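Local coordinates for amine Dehydrogenase (Pseudomonas putida, PDB 1JMX), which probably serves as the seven-bladed beta-propeller subunit of a heme c-containing enzyme that oxidises amines, at residues R154-G159 and V238-G243; P166-M171 and V180-R185; S205-F210 and G260-K265. One frame throughout, in Å; residues are numbered along the deposited sequence.

Contact 1: R154-G159 and V238-G243; sequences RAADDG and VDLKTG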
# COMPACT_ATOMS: atom_id res chain seq x y z
N ARG B 154 -22.71 -17.99 12.98
CA ARG B 154 -24.06 -17.73 13.47
C ARG B 154 -24.62 -19.03 14.04
O ARG B 154 -24.50 -20.08 13.42
CB ARG B 154 -24.99 -17.23 12.36
CG ARG B 154 -24.64 -15.87 11.73
CD ARG B 154 -24.78 -14.71 12.68
NE ARG B 154 -26.09 -14.68 13.33
CZ ARG B 154 -27.20 -14.20 12.79
NH1 ARG B 154 -27.19 -13.69 11.56
NH2 ARG B 154 -28.33 -14.19 13.49
N ALA B 155 -25.20 -18.97 15.22
CA ALA B 155 -25.77 -20.15 15.85
C ALA B 155 -27.21 -20.33 15.39
O ALA B 155 -28.04 -19.42 15.52
CB ALA B 155 -25.72 -20.02 17.37
N ALA B 156 -27.49 -21.48 14.78
CA ALA B 156 -28.82 -21.80 14.32
C ALA B 156 -29.70 -22.10 15.54
O ALA B 156 -29.20 -22.28 16.65
CB ALA B 156 -28.78 -22.98 13.38
N ASP B 157 -31.01 -22.14 15.32
CA ASP B 157 -32.02 -22.42 16.35
C ASP B 157 -31.82 -23.74 17.09
O ASP B 157 -32.14 -23.84 18.28
CB ASP B 157 -33.42 -22.44 15.72
CG ASP B 157 -33.97 -21.06 15.48
OD1 ASP B 157 -33.39 -20.07 15.96
OD2 ASP B 157 -35.03 -20.99 14.81
N ASP B 158 -31.37 -24.76 16.38
CA ASP B 158 -31.16 -26.07 16.99
C ASP B 158 -29.79 -26.18 17.66
O ASP B 158 -29.26 -27.29 17.82
CB ASP B 158 -31.33 -27.16 15.95
CG ASP B 158 -30.20 -27.19 14.94
OD1 ASP B 158 -29.49 -26.19 14.77
OD2 ASP B 158 -30.01 -28.25 14.32
N GLY B 159 -29.20 -25.04 18.01
CA GLY B 159 -27.90 -25.04 18.66
C GLY B 159 -26.68 -25.25 17.78
O GLY B 159 -25.56 -25.12 18.28
N VAL B 238 -28.13 -19.14 4.76
CA VAL B 238 -28.35 -20.29 5.61
C VAL B 238 -29.54 -19.94 6.49
O VAL B 238 -29.48 -18.98 7.25
CB VAL B 238 -27.13 -20.60 6.52
CG1 VAL B 238 -27.38 -21.88 7.31
CG2 VAL B 238 -25.86 -20.72 5.69
N ASP B 239 -30.63 -20.67 6.32
CA ASP B 239 -31.84 -20.44 7.10
C ASP B 239 -31.53 -20.92 8.51
O ASP B 239 -31.26 -22.10 8.73
CB ASP B 239 -33.01 -21.24 6.50
CG ASP B 239 -34.36 -20.75 6.98
OD1 ASP B 239 -34.59 -20.73 8.21
OD2 ASP B 239 -35.19 -20.39 6.13
N LEU B 240 -31.55 -20.00 9.47
CA LEU B 240 -31.22 -20.36 10.85
C LEU B 240 -32.28 -21.17 11.59
O LEU B 240 -32.03 -21.65 12.69
CB LEU B 240 -30.81 -19.13 11.64
CG LEU B 240 -29.56 -18.41 11.12
CD1 LEU B 240 -29.22 -17.27 12.06
CD2 LEU B 240 -28.38 -19.37 11.02
N LYS B 241 -33.45 -21.33 10.98
CA LYS B 241 -34.53 -22.10 11.59
C LYS B 241 -34.45 -23.57 11.15
O LYS B 241 -34.41 -24.48 11.98
CB LYS B 241 -35.90 -21.52 11.18
CG LYS B 241 -36.18 -20.14 11.75
CD LYS B 241 -37.38 -19.44 11.10
CE LYS B 241 -37.07 -18.94 9.67
NZ LYS B 241 -35.89 -18.00 9.58
N THR B 242 -34.34 -23.77 9.85
CA THR B 242 -34.32 -25.10 9.26
C THR B 242 -32.96 -25.62 8.79
O THR B 242 -32.85 -26.79 8.40
CB THR B 242 -35.27 -25.14 8.05
OG1 THR B 242 -34.92 -24.08 7.15
CG2 THR B 242 -36.72 -24.94 8.50
N GLY B 243 -31.95 -24.76 8.77
CA GLY B 243 -30.64 -25.18 8.30
C GLY B 243 -30.54 -25.27 6.79
O GLY B 243 -29.51 -25.69 6.26
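Leu240 reaches across to Arg154 and Ala156 with its two methyl branches and hands its backbone carbonyl to Asp157. Its CB leaves the chain with CG anti to the carbonyl carbon (chi1 -62°), and both atoms stand back from 154-159, so contact begins at the branches. CD1, at the extended end, lies over one face of the Arg154 guanidinium near its rim, 3.5 Å from Arg154 NH2. The two side chains cross at about a right angle; Arg154 bends at chi2 and chi3, which brings its flat group round to this methyl. CD2 turns to the neighbouring alanine and sits 4.3 Å from Ala156 CB. Phe210 of strand 209-218 also packs on both Arg154 and Leu240. The segments belong to adjacent blades of a beta-propeller: 154-159 leaves the first strand of one four-stranded blade through a type I turn from Ala156 to Gly159, while 238-243 leaves strand 230-239 of the following blade. One backbone bond joins them, from Asp157 N to Leu240 O at 2.9 Å, almost straight at the hydrogen (177°). The carbonyl is also packed by the Ala156 methyl, with CB 3.6 Å from Leu240 O. Farther out, the side chains of Asp157 and Lys241 run side by side in the same direction, and Asp157 OD2 rests 3.4 Å from Lys241 CG. The lysine's charge is used elsewhere: Lys241 NZ donates to Arg207 O and forms a salt bridge with Asp239 OD1 at 3.3 Å, weak as a hydrogen bond. Asp239 OD1 receives Lys241 N as well, on its anti lone pair at 3.1 Å, making an Asx turn just beyond the strand.

Contact 2: P166-M171 and V180-R185; sequences PDIYKM and VALPLR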
# COMPACT_ATOMS: atom_id res chain seq x y z
N PRO B 166 -13.07 -21.48 4.61
CA PRO B 166 -12.84 -21.77 3.19
C PRO B 166 -14.15 -22.29 2.60
O PRO B 166 -14.49 -22.02 1.46
CB PRO B 166 -11.76 -22.84 3.23
CG PRO B 166 -10.94 -22.41 4.42
CD PRO B 166 -12.00 -22.05 5.45
N ASP B 167 -14.88 -23.04 3.43
CA ASP B 167 -16.20 -23.58 3.12
C ASP B 167 -17.06 -23.22 4.33
O ASP B 167 -16.55 -22.83 5.38
CB ASP B 167 -16.17 -25.11 2.99
CG ASP B 167 -15.46 -25.59 1.73
OD1 ASP B 167 -15.61 -24.98 0.65
OD2 ASP B 167 -14.76 -26.62 1.82
N ILE B 168 -18.38 -23.27 4.17
CA ILE B 168 -19.27 -22.99 5.29
C ILE B 168 -19.43 -24.34 5.99
O ILE B 168 -19.70 -25.35 5.33
CB ILE B 168 -20.65 -22.46 4.84
CG1 ILE B 168 -20.48 -21.24 3.94
CG2 ILE B 168 -21.52 -22.11 6.05
CD1 ILE B 168 -19.73 -20.11 4.57
N TYR B 169 -19.21 -24.36 7.30
CA TYR B 169 -19.31 -25.57 8.09
C TYR B 169 -20.49 -25.53 9.05
O TYR B 169 -20.98 -24.47 9.41
CB TYR B 169 -18.04 -25.77 8.91
CG TYR B 169 -16.77 -25.63 8.14
CD1 TYR B 169 -15.94 -24.54 8.34
CD2 TYR B 169 -16.39 -26.59 7.20
CE1 TYR B 169 -14.75 -24.41 7.65
CE2 TYR B 169 -15.21 -26.47 6.50
CZ TYR B 169 -14.39 -25.37 6.73
OH TYR B 169 -13.21 -25.25 6.06
N LYS B 170 -20.94 -26.71 9.43
CA LYS B 170 -22.03 -26.87 10.38
C LYS B 170 -21.32 -27.57 11.53
O LYS B 170 -20.83 -28.68 11.38
CB LYS B 170 -23.11 -27.76 9.79
CG LYS B 170 -24.32 -27.94 10.68
CD LYS B 170 -25.32 -28.87 10.03
CE LYS B 170 -26.46 -29.17 10.96
NZ LYS B 170 -27.14 -27.91 11.37
N MET B 171 -21.26 -26.90 12.67
CA MET B 171 -20.53 -27.45 13.80
C MET B 171 -21.33 -27.73 15.06
O MET B 171 -22.20 -26.95 15.45
CB MET B 171 -19.35 -26.54 14.12
CG MET B 171 -18.50 -26.97 15.29
SD MET B 171 -17.14 -25.84 15.50
CE MET B 171 -15.90 -26.94 16.07
N VAL B 180 -19.05 -29.97 6.07
CA VAL B 180 -19.25 -28.85 5.16
C VAL B 180 -20.74 -28.69 4.89
O VAL B 180 -21.39 -29.60 4.38
CB VAL B 180 -18.51 -29.06 3.81
CG1 VAL B 180 -18.82 -27.91 2.86
CG2 VAL B 180 -17.01 -29.15 4.05
N ALA B 181 -21.28 -27.54 5.28
CA ALA B 181 -22.69 -27.25 5.07
C ALA B 181 -22.92 -26.66 3.68
O ALA B 181 -23.96 -26.88 3.05
CB ALA B 181 -23.20 -26.30 6.14
N LEU B 182 -21.91 -25.94 3.19
CA LEU B 182 -22.01 -25.29 1.90
C LEU B 182 -20.60 -25.06 1.36
O LEU B 182 -19.85 -24.25 1.90
CB LEU B 182 -22.77 -23.97 2.07
CG LEU B 182 -23.41 -23.15 0.93
CD1 LEU B 182 -24.36 -22.13 1.54
CD2 LEU B 182 -22.36 -22.44 0.08
N PRO B 183 -20.21 -25.81 0.32
CA PRO B 183 -18.88 -25.67 -0.27
C PRO B 183 -18.70 -24.38 -1.06
O PRO B 183 -19.54 -24.01 -1.87
CB PRO B 183 -18.78 -26.91 -1.17
CG PRO B 183 -20.19 -27.12 -1.60
CD PRO B 183 -20.96 -26.91 -0.31
N LEU B 184 -17.64 -23.65 -0.73
CA LEU B 184 -17.30 -22.41 -1.41
C LEU B 184 -16.00 -22.67 -2.15
O LEU B 184 -16.01 -22.89 -3.37
CB LEU B 184 -17.12 -21.26 -0.42
CG LEU B 184 -18.38 -20.76 0.30
CD1 LEU B 184 -18.00 -19.73 1.33
CD2 LEU B 184 -19.36 -20.18 -0.71
N ARG B 185 -14.90 -22.75 -1.41
CA ARG B 185 -13.62 -23.02 -2.04
C ARG B 185 -13.63 -24.37 -2.75
O ARG B 185 -13.08 -24.51 -3.84
CB ARG B 185 -12.47 -22.98 -1.03
CG ARG B 185 -11.12 -22.96 -1.73
CD ARG B 185 -9.96 -22.93 -0.80
NE ARG B 185 -9.91 -21.73 0.02
CZ ARG B 185 -8.95 -21.48 0.90
NH1 ARG B 185 -7.96 -22.35 1.06
NH2 ARG B 185 -8.99 -20.40 1.66
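The Arg185 guanidinium lies against the Pro166 ring, with Pro166 CB over one face near the rim; a bend at chi3 (-64°) turns it there, while NH2 donates to Gln149 of the same chain and NH1 forms a salt bridge with Asp143 of a neighbouring subunit. The Tyr169 ring carries Asp167 O over one face, 3.3 Å above the plane. At its edge, near the plane, comes Val180 CG2, and Tyr178 meets the ring edge-to-face. The segments form the outer hairpin of a propeller blade, interrupted by a classic beta bulge: Ala181 and Leu182 both face Ile168. Ile168 O accepts from Ala181 N at 2.7 Å and Leu182 N at 3.1 Å, both from the same face of its carbonyl plane, while Ile168 N donates to Leu182 O. Ile168 CD1 also packs on Leu184 CD1 at 3.7 Å. Past the strand end, Arg185 N donates to Pro166 O, and Leu184 N reaches the anti side of Asp167 OD1 at 2.8 Å, somewhat out of the carboxylate plane. Asn186 ND2 binds Asp167 OD2. Both oxygens of this buried carboxylate thus receive neutral N-H donors, which would be expected to stabilise its charged form.

Contact 3: S205-F210 and G260-K265; sequences SPRHEF and GLRSPK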
# COMPACT_ATOMS: atom_id res chain seq x y z
N SER B 205 -30.94 -9.96 10.44
CA SER B 205 -32.08 -9.49 9.66
C SER B 205 -33.41 -10.14 10.00
O SER B 205 -33.45 -11.25 10.55
CB SER B 205 -31.79 -9.66 8.16
OG SER B 205 -31.72 -11.03 7.82
N PRO B 206 -34.53 -9.47 9.66
CA PRO B 206 -35.88 -9.98 9.93
C PRO B 206 -36.14 -11.40 9.38
O PRO B 206 -36.99 -12.12 9.91
CB PRO B 206 -36.78 -8.93 9.26
CG PRO B 206 -36.01 -7.66 9.48
CD PRO B 206 -34.60 -8.09 9.12
N ARG B 207 -35.40 -11.79 8.34
CA ARG B 207 -35.56 -13.12 7.73
C ARG B 207 -34.90 -14.26 8.52
O ARG B 207 -35.06 -15.42 8.17
CB ARG B 207 -35.04 -13.12 6.28
CG ARG B 207 -35.58 -11.98 5.41
CD ARG B 207 -35.37 -12.25 3.91
NE ARG B 207 -36.26 -13.31 3.43
CZ ARG B 207 -35.85 -14.44 2.85
NH1 ARG B 207 -34.55 -14.66 2.67
NH2 ARG B 207 -36.73 -15.36 2.46
N HIS B 208 -34.15 -13.92 9.57
CA HIS B 208 -33.50 -14.93 10.42
C HIS B 208 -32.63 -15.89 9.61
O HIS B 208 -32.79 -17.11 9.67
CB HIS B 208 -34.56 -15.71 11.20
CG HIS B 208 -34.06 -16.32 12.47
ND1 HIS B 208 -34.41 -17.59 12.87
CD2 HIS B 208 -33.28 -15.82 13.46
CE1 HIS B 208 -33.88 -17.85 14.05
NE2 HIS B 208 -33.19 -16.79 14.43
N GLU B 209 -31.73 -15.33 8.82
CA GLU B 209 -30.82 -16.13 8.02
C GLU B 209 -29.43 -15.52 8.04
O GLU B 209 -29.25 -14.34 8.38
CB GLU B 209 -31.35 -16.28 6.58
CG GLU B 209 -31.49 -14.99 5.80
CD GLU B 209 -32.11 -15.18 4.40
OE1 GLU B 209 -32.01 -14.23 3.59
OE2 GLU B 209 -32.69 -16.25 4.10
N PHE B 210 -28.44 -16.38 7.81
CA PHE B 210 -27.03 -16.00 7.75
C PHE B 210 -26.77 -15.83 6.26
O PHE B 210 -26.70 -16.79 5.51
CB PHE B 210 -26.17 -17.13 8.33
CG PHE B 210 -24.68 -16.85 8.33
CD1 PHE B 210 -24.18 -15.56 8.18
CD2 PHE B 210 -23.77 -17.90 8.50
CE1 PHE B 210 -22.81 -15.31 8.19
CE2 PHE B 210 -22.39 -17.66 8.50
CZ PHE B 210 -21.91 -16.37 8.35
N GLY B 260 -25.32 -6.75 1.33
CA GLY B 260 -26.55 -6.85 0.58
C GLY B 260 -27.57 -7.62 1.39
O GLY B 260 -27.22 -8.60 2.03
N LEU B 261 -28.81 -7.14 1.40
CA LEU B 261 -29.89 -7.80 2.12
C LEU B 261 -31.16 -7.89 1.29
O LEU B 261 -31.45 -7.02 0.46
CB LEU B 261 -30.26 -7.07 3.41
CG LEU B 261 -29.45 -7.26 4.69
CD1 LEU B 261 -30.10 -6.45 5.80
CD2 LEU B 261 -29.36 -8.74 5.07
N ARG B 262 -31.91 -8.95 1.54
CA ARG B 262 -33.18 -9.13 0.89
C ARG B 262 -34.21 -8.45 1.75
O ARG B 262 -34.14 -8.47 2.99
CB ARG B 262 -33.51 -10.60 0.74
CG ARG B 262 -32.80 -11.21 -0.42
CD ARG B 262 -33.59 -12.34 -0.94
NE ARG B 262 -33.36 -13.55 -0.19
CZ ARG B 262 -34.00 -14.69 -0.42
NH1 ARG B 262 -34.94 -14.75 -1.37
NH2 ARG B 262 -33.63 -15.80 0.22
N SER B 263 -35.14 -7.77 1.08
CA SER B 263 -36.20 -7.05 1.75
C SER B 263 -37.14 -8.04 2.39
O SER B 263 -37.48 -9.06 1.79
CB SER B 263 -36.97 -6.21 0.73
OG SER B 263 -38.06 -5.54 1.34
N PRO B 264 -37.47 -7.81 3.68
CA PRO B 264 -38.39 -8.70 4.39
C PRO B 264 -39.83 -8.50 3.87
O PRO B 264 -40.72 -9.34 4.06
CB PRO B 264 -38.23 -8.25 5.85
CG PRO B 264 -37.86 -6.81 5.72
CD PRO B 264 -36.88 -6.82 4.59
N LYS B 265 -40.01 -7.37 3.17
CA LYS B 265 -41.27 -6.93 2.56
C LYS B 265 -41.45 -7.69 1.24
O LYS B 265 -42.52 -8.24 0.96
CB LYS B 265 -41.16 -5.42 2.33
CG LYS B 265 -42.40 -4.70 1.86
CD LYS B 265 -42.13 -3.21 1.93
CE LYS B 265 -43.33 -2.36 1.56
NZ LYS B 265 -42.98 -0.90 1.77
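Where Pro206 meets Pro264 the backbones stay 6.2 Å apart between CA atoms, and no hydrogen bond crosses from one segment to the other. This is an interface between neighbouring propeller blades: a type I turn from Ser205 to His208 leads into the first strand of one blade, 209-218, and faces the end of strand 257-262, the first of the next. The turn is closed by His208 N donating to Ser205 O at 2.9 Å. On its proline corner, Pro206 CB touches Pro264 CB at 3.8 Å. The centre of the contact is a pair of arginines gathered at a glutamate. Arg207, bent at chi3 (71°), brings its NH1 over one face of the Arg262 guanidinium; the two planes are inclined by 60°, and the aliphatic part of Arg207 runs past Arg262, with Arg207 CD 4.0 Å from Arg262 CB. NH1 of Arg207 and NH2 of Arg262 are both donors and make no bond with each other, and their very close spacing is doubtful in detail. Glu209 supplies the opposite charge: its OE1 takes a salt bridge from Arg207 NH1 at 2.7 Å, weak as a hydrogen bond because the approach is bent, and also bonds Tyr235 OH. Arg262 sits farther off, with NH2 4.0 Å from Glu209 OE2, beyond a salt bridge, and its NH1 donates to Pro267 O. With an alanine at Arg207, Glu209 OE1 would probably lose its charged mate, and Arg262 CB the aliphatic neighbour that Arg207 CD provides. At the start of the turn the contact is between carbons, where Leu261 CD2 approaches Ser205 CB to 4.0 Å.

Contact 2 works within one blade, as the bulged hairpin at its outer edge, whereas contacts 1 and 3 join successive blades. None is wholly core: contact 1 pairs buried Leu240, Arg154 and Ala156 with exposed Asp157 and Lys241, contact 2 has buried Ile168, Leu182 and Leu184, and contact 3 is mostly partly exposed. Contact 2 relies on several backbone bonds; contact 1 has a single one beside apolar packing, and contact 3 none, with carbon packing at the prolines and at Leu261 beside charged side chains. Contacts 1 and 3 share the sheet of strands 209-218 and 230-239, whose backbone pairing, Phe210 with Val238, runs on past the strand ends at His208 with Leu240.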